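Local coordinates for mersacidin decarboxylase (Bacillus sp., PDB 1P3Y), which catalyses the FAD-dependent oxidative decarboxylation of the C-terminal cysteine of the lantibiotic mersacidin to an aminoenethiol, working as a homododecamer of the HFCD family, at residues 130-133 and 134-138; 139-143 and 144-148. One frame throughout, in Å; residues are numbered along the deposited sequence.

Interaction 1 (130-133 and 134-138); sequences NKTV and VSRNI
Thr132 O and Val133 O accept the amides of Arg136 and Asn137 at 2.9 Å and 2.7 Å, i to i+4 bonds in the first turn of helix 132-144, behind its N-cap residue, Lys131. The i to i+4 bond before them, Ser135 N to Lys131 O, is weak at 3.4 Å. Val134 CG2, anti to the carbonyl carbon and beside the backbone N, lies 4.1 Å from Lys131 CB, and the valine side chain also touches Met124. Arg136, one turn after Thr132, doubles back over the start of the helix. CG leaves anti to the backbone N (chi1 171°) and a bend at chi3 brings the guanidinium toward Thr132 and Val133. One face of the group has Val133 CA 4.0 Å above its plane, displaced toward the rim. Thr132 CG2 approaches NH1 obliquely to 3.9 Å. The N-terminal turn thus supplies carbon, not acceptors, to the guanidinium. Its strongest polar partner is Asp144 of a second subunit, a salt bridge to NH2; Ala99 O of the same copy takes a weak hydrogen bond from NH2. Lys131 NZ likewise bonds His114 O of the second subunit. Two cationic side chains at the start of this helix are therefore committed to the dodecamer interface. The apolar support beneath Arg136 probably limits the positions its guanidinium can take, while the positive charge is answered by a neighbouring chain.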
ATOM      1  N   ASN A 130      28.795  -9.624 -31.025  1.00 66.04           N
ATOM      2  CA  ASN A 130      29.071 -10.355 -32.250  1.00 68.88           C
ATOM      3  C   ASN A 130      27.845 -10.890 -32.950  1.00 67.25           C
ATOM      4  O   ASN A 130      27.957 -11.560 -33.974  1.00 69.93           O
ATOM      5  CB  ASN A 130      30.068 -11.495 -31.986  1.00 72.18           C
ATOM      6  CG  ASN A 130      31.427 -10.978 -31.513  1.00 75.93           C
ATOM      7  OD1 ASN A 130      31.964  -9.998 -32.056  1.00 71.71           O
ATOM      8  ND2 ASN A 130      31.988 -11.635 -30.500  1.00 77.85           N
ATOM      9  N   LYS A 131      26.671 -10.591 -32.409  1.00 65.07           N
ATOM     10  CA  LYS A 131      25.430 -11.048 -33.031  1.00 60.58           C
ATOM     11  C   LYS A 131      25.132 -10.271 -34.326  1.00 55.31           C
ATOM     12  O   LYS A 131      25.278  -9.039 -34.399  1.00 48.46           O
ATOM     13  CB  LYS A 131      24.255 -10.932 -32.038  1.00 59.42           C
ATOM     14  CG  LYS A 131      24.266 -11.997 -30.955  1.00 55.54           C
ATOM     15  CD  LYS A 131      24.004 -13.365 -31.559  1.00 55.38           C
ATOM     16  CE  LYS A 131      24.348 -14.507 -30.606  1.00 55.63           C
ATOM     17  NZ  LYS A 131      23.497 -14.539 -29.406  1.00 59.44           N
ATOM     18  N   THR A 132      24.720 -11.017 -35.344  1.00 53.42           N
ATOM     19  CA  THR A 132      24.401 -10.456 -36.651  1.00 53.26           C
ATOM     20  C   THR A 132      23.493  -9.221 -36.580  1.00 53.22           C
ATOM     21  O   THR A 132      23.824  -8.167 -37.155  1.00 53.38           O
ATOM     22  CB  THR A 132      23.720 -11.528 -37.541  1.00 58.10           C
ATOM     23  OG1 THR A 132      24.483 -12.740 -37.496  1.00 61.37           O
ATOM     24  CG2 THR A 132      23.619 -11.056 -38.978  1.00 53.60           C
ATOM     25  N   VAL A 133      22.355  -9.353 -35.888  1.00 51.70           N
ATOM     26  CA  VAL A 133      21.375  -8.257 -35.756  1.00 48.36           C
ATOM     27  C   VAL A 133      21.971  -6.957 -35.250  1.00 47.14           C
ATOM     28  O   VAL A 133      21.665  -5.880 -35.771  1.00 46.22           O
ATOM     29  CB  VAL A 133      20.215  -8.597 -34.788  1.00 49.00           C
ATOM     30  CG1 VAL A 133      18.905  -8.578 -35.541  1.00 40.62           C
ATOM     31  CG2 VAL A 133      20.463  -9.942 -34.098  1.00 49.67           C
ATOM     32  N   VAL A 134      22.820  -7.049 -34.232  1.00 45.43           N
ATOM     33  CA  VAL A 134      23.427  -5.843 -33.676  1.00 47.83           C
ATOM     34  C   VAL A 134      24.190  -5.098 -34.775  1.00 49.10           C
ATOM     35  O   VAL A 134      23.953  -3.899 -35.019  1.00 45.22           O
ATOM     36  CB  VAL A 134      24.354  -6.203 -32.496  1.00 47.54           C
ATOM     37  CG1 VAL A 134      24.969  -4.953 -31.896  1.00 41.47           C
ATOM     38  CG2 VAL A 134      23.561  -6.975 -31.461  1.00 43.55           C
ATOM     39  N   SER A 135      25.080  -5.823 -35.455  1.00 50.99           N
ATOM     40  CA  SER A 135      25.860  -5.248 -36.556  1.00 52.01           C
ATOM     41  C   SER A 135      24.915  -4.648 -37.608  1.00 48.86           C
ATOM     42  O   SER A 135      25.123  -3.522 -38.087  1.00 45.69           O
ATOM     43  CB  SER A 135      26.737  -6.324 -37.204  1.00 54.95           C
ATOM     44  OG  SER A 135      27.622  -6.895 -36.252  1.00 64.15           O
ATOM     45  N   ARG A 136      23.869  -5.391 -37.960  1.00 43.36           N
ATOM     46  CA  ARG A 136      22.922  -4.886 -38.940  1.00 43.37           C
ATOM     47  C   ARG A 136      22.279  -3.618 -38.421  1.00 48.80           C
ATOM     48  O   ARG A 136      22.101  -2.649 -39.178  1.00 49.71           O
ATOM     49  CB  ARG A 136      21.842  -5.928 -39.246  1.00 41.53           C
ATOM     50  CG  ARG A 136      20.704  -5.362 -40.101  1.00 42.55           C
ATOM     51  CD  ARG A 136      19.807  -6.457 -40.720  1.00 42.66           C
ATOM     52  NE  ARG A 136      18.997  -7.226 -39.774  1.00 48.76           N
ATOM     53  CZ  ARG A 136      19.230  -8.490 -39.401  1.00 56.74           C
ATOM     54  NH1 ARG A 136      20.267  -9.183 -39.884  1.00 53.43           N
ATOM     55  NH2 ARG A 136      18.407  -9.069 -38.532  1.00 57.13           N
ATOM     56  N   ASN A 137      21.943  -3.617 -37.124  1.00 49.02           N
ATOM     57  CA  ASN A 137      21.296  -2.454 -36.520  1.00 47.70           C
ATOM     58  C   ASN A 137      22.237  -1.266 -36.541  1.00 46.10           C
ATOM     59  O   ASN A 137      21.828  -0.164 -36.923  1.00 45.29           O
ATOM     60  CB  ASN A 137      20.805  -2.768 -35.082  1.00 44.77           C
ATOM     61  CG  ASN A 137      19.437  -3.507 -35.059  1.00 44.72           C
ATOM     62  OD1 ASN A 137      19.078  -4.148 -34.070  1.00 48.49           O
ATOM     63  ND2 ASN A 137      18.680  -3.401 -36.148  1.00 42.91           N
ATOM     64  N   ILE A 138      23.494  -1.486 -36.143  1.00 47.52           N
ATOM     65  CA  ILE A 138      24.503  -0.411 -36.132  1.00 52.80           C
ATOM     66  C   ILE A 138      24.619   0.214 -37.537  1.00 55.46           C
ATOM     67  O   ILE A 138      24.595   1.448 -37.706  1.00 53.87           O
ATOM     68  CB  ILE A 138      25.910  -0.945 -35.746  1.00 56.05           C
ATOM     69  CG1 ILE A 138      25.887  -1.560 -34.338  1.00 51.25           C
ATOM     70  CG2 ILE A 138      26.946   0.191 -35.866  1.00 50.38           C
ATOM     71  CD1 ILE A 138      26.125  -0.562 -33.234  1.00 55.65           C
TER

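Interaction 2 (139-143 and 144-148); sequences EQLRK and DGHIV
Arg142 and Val148 meet at about a right angle, the arginine chain extended from CG to NE and its flat end lying by the valine CB, 3.9 Å from NE. NH2 then reaches Val148 O at 2.9 Å, in the carbonyl plane and on a lone pair, though the oxygen is 25° out of the guanidinium plane. A water accepts from both Arg142 NE (2.7 Å) and Val148 N, so the side chain reaches Val148 O directly and Val148 N through the water; Glu150 adds a salt bridge to NH2. Leu141 and His146 cross obliquely, with CD2 of the leucine 3.6 Å from ND1 of the histidine. The helix ends in a Schellman motif: His146 N bonds Leu141 O at 2.8 Å, Gly145 N bonds Arg142 O, and Gly145 takes the positive phi that turns the chain. Asp144, with CG anti to its carbonyl carbon (chi1 -74°), folds back beside Gln140, their carboxylate and amide planes 34° apart. Its main polar partner is Arg136 of a third subunit, which forms a salt bridge with OD2. This is the helix-to-strand turn of the Rossmann fold, joining helix 132-144 to the edge of the parallel sheet: Leu141 packs on Leu95, Thr98 and Ala99 of helix 92-99, His146 touches Asn117 and Thr118, and strand 147-148, outermost within the chain, pairs in parallel with 119-122.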
ATOM      1  N   GLU A 139      24.744  -0.657 -38.534  1.00 53.11           N
ATOM      2  CA  GLU A 139      24.863  -0.222 -39.908  1.00 57.42           C
ATOM      3  C   GLU A 139      23.666   0.636 -40.290  1.00 55.57           C
ATOM      4  O   GLU A 139      23.826   1.780 -40.753  1.00 58.18           O
ATOM      5  CB  GLU A 139      24.993  -1.442 -40.831  1.00 63.75           C
ATOM      6  CG  GLU A 139      25.254  -1.122 -42.315  1.00 73.22           C
ATOM      7  CD  GLU A 139      26.301  -0.021 -42.525  1.00 79.81           C
ATOM      8  OE1 GLU A 139      27.316  -0.013 -41.778  1.00 77.86           O
ATOM      9  OE2 GLU A 139      26.104   0.825 -43.444  1.00 75.09           O
ATOM     10  N   GLN A 140      22.467   0.109 -40.051  1.00 52.25           N
ATOM     11  CA  GLN A 140      21.223   0.806 -40.375  1.00 49.68           C
ATOM     12  C   GLN A 140      21.170   2.210 -39.775  1.00 52.20           C
ATOM     13  O   GLN A 140      20.675   3.144 -40.409  1.00 52.58           O
ATOM     14  CB  GLN A 140      20.018  -0.010 -39.901  1.00 50.55           C
ATOM     15  CG  GLN A 140      18.673   0.553 -40.332  1.00 49.99           C
ATOM     16  CD  GLN A 140      18.475   0.504 -41.835  1.00 55.50           C
ATOM     17  OE1 GLN A 140      18.200  -0.552 -42.402  1.00 54.88           O
ATOM     18  NE2 GLN A 140      18.614   1.649 -42.488  1.00 53.74           N
ATOM     19  N   LEU A 141      21.633   2.339 -38.535  1.00 52.40           N
ATOM     20  CA  LEU A 141      21.671   3.628 -37.854  1.00 55.15           C
ATOM     21  C   LEU A 141      22.597   4.591 -38.601  1.00 56.87           C
ATOM     22  O   LEU A 141      22.272   5.777 -38.781  1.00 53.44           O
ATOM     23  CB  LEU A 141      22.155   3.443 -36.412  1.00 57.81           C
ATOM     24  CG  LEU A 141      21.132   2.882 -35.415  1.00 57.43           C
ATOM     25  CD1 LEU A 141      21.844   2.420 -34.151  1.00 52.38           C
ATOM     26  CD2 LEU A 141      20.085   3.960 -35.100  1.00 54.97           C
ATOM     27  N   ARG A 142      23.756   4.077 -39.018  1.00 55.89           N
ATOM     28  CA  ARG A 142      24.717   4.880 -39.770  1.00 55.47           C
ATOM     29  C   ARG A 142      24.074   5.301 -41.092  1.00 55.27           C
ATOM     30  O   ARG A 142      24.040   6.490 -41.424  1.00 53.39           O
ATOM     31  CB  ARG A 142      25.989   4.076 -40.023  1.00 51.44           C
ATOM     32  CG  ARG A 142      27.000   4.213 -38.907  1.00 46.24           C
ATOM     33  CD  ARG A 142      27.929   3.021 -38.833  1.00 42.26           C
ATOM     34  NE  ARG A 142      28.872   3.149 -37.726  1.00 37.84           N
ATOM     35  CZ  ARG A 142      29.613   2.141 -37.274  1.00 45.23           C
ATOM     36  NH1 ARG A 142      29.516   0.936 -37.851  1.00 37.15           N
ATOM     37  NH2 ARG A 142      30.424   2.327 -36.230  1.00 37.16           N
ATOM     38  N   LYS A 143      23.546   4.327 -41.831  1.00 53.63           N
ATOM     39  CA  LYS A 143      22.883   4.633 -43.091  1.00 56.19           C
ATOM     40  C   LYS A 143      21.834   5.729 -42.854  1.00 57.31           C
ATOM     41  O   LYS A 143      21.636   6.599 -43.704  1.00 55.91           O
ATOM     42  CB  LYS A 143      22.204   3.387 -43.674  1.00 56.07           C
ATOM     43  CG  LYS A 143      21.629   3.636 -45.067  1.00 65.61           C
ATOM     44  CD  LYS A 143      20.531   2.647 -45.479  1.00 72.32           C
ATOM     45  CE  LYS A 143      19.132   3.069 -44.957  1.00 72.94           C
ATOM     46  NZ  LYS A 143      18.041   2.112 -45.364  1.00 62.65           N
ATOM     47  N   ASP A 144      21.173   5.687 -41.692  1.00 57.94           N
ATOM     48  CA  ASP A 144      20.150   6.675 -41.354  1.00 54.08           C
ATOM     49  C   ASP A 144      20.733   8.028 -40.969  1.00 52.23           C
ATOM     50  O   ASP A 144      20.007   9.013 -40.897  1.00 48.98           O
ATOM     51  CB  ASP A 144      19.270   6.173 -40.214  1.00 57.61           C
ATOM     52  CG  ASP A 144      18.300   5.096 -40.650  1.00 60.54           C
ATOM     53  OD1 ASP A 144      18.166   4.864 -41.873  1.00 63.41           O
ATOM     54  OD2 ASP A 144      17.656   4.492 -39.758  1.00 60.72           O
ATOM     55  N   GLY A 145      22.037   8.078 -40.704  1.00 52.65           N
ATOM     56  CA  GLY A 145      22.657   9.345 -40.356  1.00 50.96           C
ATOM     57  C   GLY A 145      23.210   9.441 -38.948  1.00 56.45           C
ATOM     58  O   GLY A 145      23.904  10.397 -38.614  1.00 60.47           O
ATOM     59  N   HIS A 146      22.919   8.464 -38.105  1.00 54.40           N
ATOM     60  CA  HIS A 146      23.414   8.526 -36.737  1.00 56.11           C
ATOM     61  C   HIS A 146      24.858   8.059 -36.677  1.00 54.68           C
ATOM     62  O   HIS A 146      25.306   7.312 -37.545  1.00 59.08           O
ATOM     63  CB  HIS A 146      22.533   7.660 -35.810  1.00 52.14           C
ATOM     64  CG  HIS A 146      21.110   8.124 -35.736  1.00 48.49           C
ATOM     65  ND1 HIS A 146      20.051   7.362 -36.193  1.00 46.34           N
ATOM     66  CD2 HIS A 146      20.579   9.303 -35.327  1.00 40.27           C
ATOM     67  CE1 HIS A 146      18.931   8.054 -36.075  1.00 42.38           C
ATOM     68  NE2 HIS A 146      19.224   9.235 -35.553  1.00 43.39           N
ATOM     69  N   ILE A 147      25.571   8.506 -35.648  1.00 50.67           N
ATOM     70  CA  ILE A 147      26.965   8.138 -35.431  1.00 49.75           C
ATOM     71  C   ILE A 147      27.016   7.063 -34.349  1.00 52.66           C
ATOM     72  O   ILE A 147      26.281   7.143 -33.351  1.00 51.32           O
ATOM     73  CB  ILE A 147      27.781   9.353 -34.946  1.00 52.27           C
ATOM     74  CG1 ILE A 147      27.785  10.420 -36.035  1.00 50.65           C
ATOM     75  CG2 ILE A 147      29.210   8.923 -34.541  1.00 46.52           C
ATOM     76  CD1 ILE A 147      28.373  11.717 -35.564  1.00 61.42           C
ATOM     77  N   VAL A 148      27.896   6.077 -34.536  1.00 51.31           N
ATOM     78  CA  VAL A 148      28.033   4.985 -33.574  1.00 49.26           C
ATOM     79  C   VAL A 148      29.488   4.722 -33.157  1.00 50.65           C
ATOM     80  O   VAL A 148      30.216   3.972 -33.806  1.00 53.32           O
ATOM     81  CB  VAL A 148      27.410   3.697 -34.145  1.00 42.61           C
ATOM     82  CG1 VAL A 148      27.535   2.571 -33.157  1.00 42.75           C
ATOM     83  CG2 VAL A 148      25.967   3.943 -34.481  1.00 46.27           C
TER
HETATM   84  O   HOH W   1      29.195   5.859 -37.484  1.00 54.31           O

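Interactions 1 and 2 are successive parts of helix 132-144, its first turns and its exit into strand 147-148, and their centres are 12 Å apart. They touch through Ile138 CD1 and Val148 CG1, 3.4 Å apart. Both are partly buried, each with a core-facing side and a side turned to another subunit. Interaction 1 is held by backbone bonds and apolar contacts, its cationic groups bonding outside the chain. Interaction 2 adds side-chain-to-backbone and water-mediated bonds that tie helix to strand. The interface relates them across copies: a salt bridge between subunits joins the start of one helix 132-144 to the end of another.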